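Local coordinates for pyroglutatmate porin OpdO (Pseudomonas aeruginosa, PDB 3SZV), which probably acts as an outer-membrane porin of the OprD family, a beta-barrel channel for the passage of small solutes, at residues L142-G148 and L166-N172. Sequence-based numbering, arbitrary orientation.
Sequences LPELFRG and LDRNKLN
Leu166 opens the pairing by laying CD1 over one face of the Phe146 ring, a CH-pi contact 4.2 Å from the centroid, while Phe180 packs against both side chains. Here two antiparallel strands of the OprD-type barrel, 145-147 and 159-170, run side by side, and a classic beta bulge interrupts their register: Asp167 and Arg168 both face Arg147. At the bulge Asp167 N donates to Arg147 O, and the Asp167 carboxylate is gripped side-on by the Arg147 guanidinium. Arg147 NE reaches the syn lone pair of Asp167 OD1 at 2.9 Å, nearly in the guanidinium plane, whereas Arg147 NH2 meets Asp167 OD2 from 33° out of the carboxylate plane. Arg168, bent at chi2 (-78°), lays its own guanidinium flat against that of Arg147, with planes 25° apart; the Asp167 carboxylate, bonded to Arg147 and only at long range to Arg168, probably offsets the like charges, and Arg168 NH1 also donates to Asp167 O. On the Phe146 face, Asn169 ND2 hands a short 2.6 Å bond to the anti lone pair of Glu144 OE2; the extended Glu144 chain carries its carboxylate there, and OE1 is held by Asn137 N. Lys170 pairs with Leu145 through two backbone bonds, and its CE rests 3.7 Å from Leu145 CG. Bent at chi3 and chi4, Lys170 brings NZ to hydrogen bonds with the Tyr106 hydroxyl, Leu171 O, Ser174 O and, at 2.9 Å, Pro143 O.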
loop_
_atom_site.group_PDB
_atom_site.type_symbol
_atom_site.label_atom_id
_atom_site.label_comp_id
_atom_site.label_asym_id
_atom_site.label_seq_id
_atom_site.Cartn_x
_atom_site.Cartn_y
_atom_site.Cartn_z
ATOM N N LEU A 142 -6.381 11.554 0.233
ATOM C CA LEU A 142 -7.227 10.727 1.087
ATOM C C LEU A 142 -7.065 9.271 0.683
ATOM O O LEU A 142 -6.812 8.968 -0.482
ATOM C CB LEU A 142 -8.694 11.162 0.972
ATOM C CG LEU A 142 -8.976 12.614 1.362
ATOM C CD1 LEU A 142 -10.385 13.027 0.961
ATOM C CD2 LEU A 142 -8.761 12.837 2.863
ATOM N N PRO A 143 -7.182 8.352 1.643
ATOM C CA PRO A 143 -6.871 6.950 1.343
ATOM C C PRO A 143 -7.889 6.250 0.438
ATOM O O PRO A 143 -9.089 6.580 0.444
ATOM C CB PRO A 143 -6.877 6.283 2.729
ATOM C CG PRO A 143 -7.727 7.210 3.588
ATOM C CD PRO A 143 -7.451 8.584 3.073
ATOM N N GLU A 144 -7.409 5.279 -0.330
ATOM C CA GLU A 144 -8.285 4.287 -0.935
ATOM C C GLU A 144 -8.930 3.436 0.177
ATOM O O GLU A 144 -8.289 3.133 1.187
ATOM C CB GLU A 144 -7.471 3.395 -1.879
ATOM C CG GLU A 144 -8.283 2.322 -2.603
ATOM C CD GLU A 144 -7.429 1.414 -3.468
ATOM O OE1 GLU A 144 -6.226 1.291 -3.200
ATOM O OE2 GLU A 144 -7.966 0.828 -4.436
ATOM N N LEU A 145 -10.193 3.049 -0.005
ATOM C CA LEU A 145 -10.855 2.113 0.908
ATOM C C LEU A 145 -11.436 0.973 0.093
ATOM O O LEU A 145 -11.808 1.152 -1.075
ATOM C CB LEU A 145 -11.996 2.788 1.684
ATOM C CG LEU A 145 -11.610 3.944 2.592
ATOM C CD1 LEU A 145 -12.857 4.608 3.150
ATOM C CD2 LEU A 145 -10.709 3.451 3.707
ATOM N N PHE A 146 -11.494 -0.208 0.693
ATOM C CA PHE A 146 -12.269 -1.301 0.126
ATOM C C PHE A 146 -13.483 -1.544 0.999
ATOM O O PHE A 146 -13.466 -1.260 2.203
ATOM C CB PHE A 146 -11.439 -2.587 0.058
ATOM C CG PHE A 146 -10.180 -2.454 -0.734
ATOM C CD1 PHE A 146 -8.940 -2.650 -0.137
ATOM C CD2 PHE A 146 -10.236 -2.150 -2.086
ATOM C CE1 PHE A 146 -7.764 -2.541 -0.879
ATOM C CE2 PHE A 146 -9.051 -2.040 -2.845
ATOM C CZ PHE A 146 -7.823 -2.229 -2.219
ATOM N N ARG A 147 -14.547 -2.052 0.395
ATOM C CA ARG A 147 -15.687 -2.541 1.154
ATOM C C ARG A 147 -15.584 -4.054 1.219
ATOM O O ARG A 147 -15.415 -4.716 0.193
ATOM C CB ARG A 147 -17.008 -2.137 0.493
ATOM C CG ARG A 147 -18.216 -2.372 1.407
ATOM C CD ARG A 147 -19.519 -1.953 0.757
ATOM N NE ARG A 147 -20.069 -3.032 -0.067
ATOM C CZ ARG A 147 -21.348 -3.106 -0.420
ATOM N NH1 ARG A 147 -22.203 -2.160 -0.030
ATOM N NH2 ARG A 147 -21.770 -4.130 -1.146
ATOM N N GLY A 148 -15.675 -4.615 2.416
ATOM C CA GLY A 148 -15.643 -6.062 2.516
ATOM C C GLY A 148 -15.436 -6.575 3.920
ATOM O O GLY A 148 -15.688 -5.870 4.900
ATOM N N LEU A 166 -13.789 -8.895 -0.691
ATOM C CA LEU A 166 -14.011 -7.481 -0.974
ATOM C C LEU A 166 -14.992 -7.369 -2.115
ATOM O O LEU A 166 -14.941 -8.170 -3.060
ATOM C CB LEU A 166 -12.713 -6.793 -1.393
ATOM C CG LEU A 166 -11.464 -7.047 -0.547
ATOM C CD1 LEU A 166 -10.246 -6.338 -1.136
ATOM C CD2 LEU A 166 -11.698 -6.644 0.915
ATOM N N ASP A 167 -15.883 -6.387 -2.064
ATOM C CA ASP A 167 -16.785 -6.215 -3.189
ATOM C C ASP A 167 -16.854 -4.814 -3.779
ATOM O O ASP A 167 -17.577 -4.595 -4.745
ATOM C CB ASP A 167 -18.177 -6.798 -2.914
ATOM C CG ASP A 167 -18.953 -6.024 -1.881
ATOM O OD1 ASP A 167 -18.453 -4.984 -1.393
ATOM O OD2 ASP A 167 -20.095 -6.457 -1.587
ATOM N N ARG A 168 -16.098 -3.878 -3.212
ATOM C CA ARG A 168 -16.038 -2.520 -3.759
ATOM C C ARG A 168 -14.677 -1.899 -3.539
ATOM O O ARG A 168 -13.975 -2.243 -2.581
ATOM C CB ARG A 168 -17.056 -1.586 -3.095
ATOM C CG ARG A 168 -18.505 -2.055 -3.126
ATOM C CD ARG A 168 -19.155 -1.818 -4.470
ATOM N NE ARG A 168 -20.593 -2.056 -4.390
ATOM C CZ ARG A 168 -21.171 -3.233 -4.607
ATOM N NH1 ARG A 168 -20.436 -4.291 -4.929
ATOM N NH2 ARG A 168 -22.491 -3.353 -4.506
ATOM N N ASN A 169 -14.363 -0.930 -4.401
ATOM C CA ASN A 169 -13.157 -0.115 -4.345
ATOM C C ASN A 169 -13.595 1.344 -4.285
ATOM O O ASN A 169 -14.333 1.800 -5.157
ATOM C CB ASN A 169 -12.378 -0.365 -5.644
ATOM C CG ASN A 169 -10.941 0.156 -5.630
ATOM O OD1 ASN A 169 -10.195 -0.084 -6.598
ATOM N ND2 ASN A 169 -10.539 0.842 -4.576
ATOM N N LYS A 170 -13.171 2.072 -3.255
ATOM C CA LYS A 170 -13.317 3.525 -3.273
ATOM C C LYS A 170 -11.959 4.119 -3.597
ATOM O O LYS A 170 -11.057 4.107 -2.761
ATOM C CB LYS A 170 -13.809 4.079 -1.934
ATOM C CG LYS A 170 -14.028 5.610 -1.981
ATOM C CD LYS A 170 -13.887 6.278 -0.616
ATOM C CE LYS A 170 -12.441 6.285 -0.122
ATOM N NZ LYS A 170 -11.559 7.186 -0.925
ATOM N N LEU A 171 -11.798 4.603 -4.823
ATOM C CA LEU A 171 -10.519 5.168 -5.217
ATOM C C LEU A 171 -10.130 6.303 -4.281
ATOM O O LEU A 171 -10.991 6.984 -3.704
ATOM C CB LEU A 171 -10.571 5.673 -6.656
ATOM C CG LEU A 171 -10.935 4.625 -7.707
ATOM C CD1 LEU A 171 -11.018 5.279 -9.086
ATOM C CD2 LEU A 171 -9.941 3.470 -7.727
ATOM N N ASN A 172 -8.828 6.515 -4.125
ATOM C CA ASN A 172 -8.358 7.584 -3.258
ATOM C C ASN A 172 -9.023 8.932 -3.534
ATOM O O ASN A 172 -9.325 9.671 -2.604
ATOM C CB ASN A 172 -6.819 7.689 -3.270
ATOM C CG ASN A 172 -6.229 7.688 -4.667
ATOM O OD1 ASN A 172 -6.890 8.037 -5.644
ATOM N ND2 ASN A 172 -4.960 7.298 -4.764
#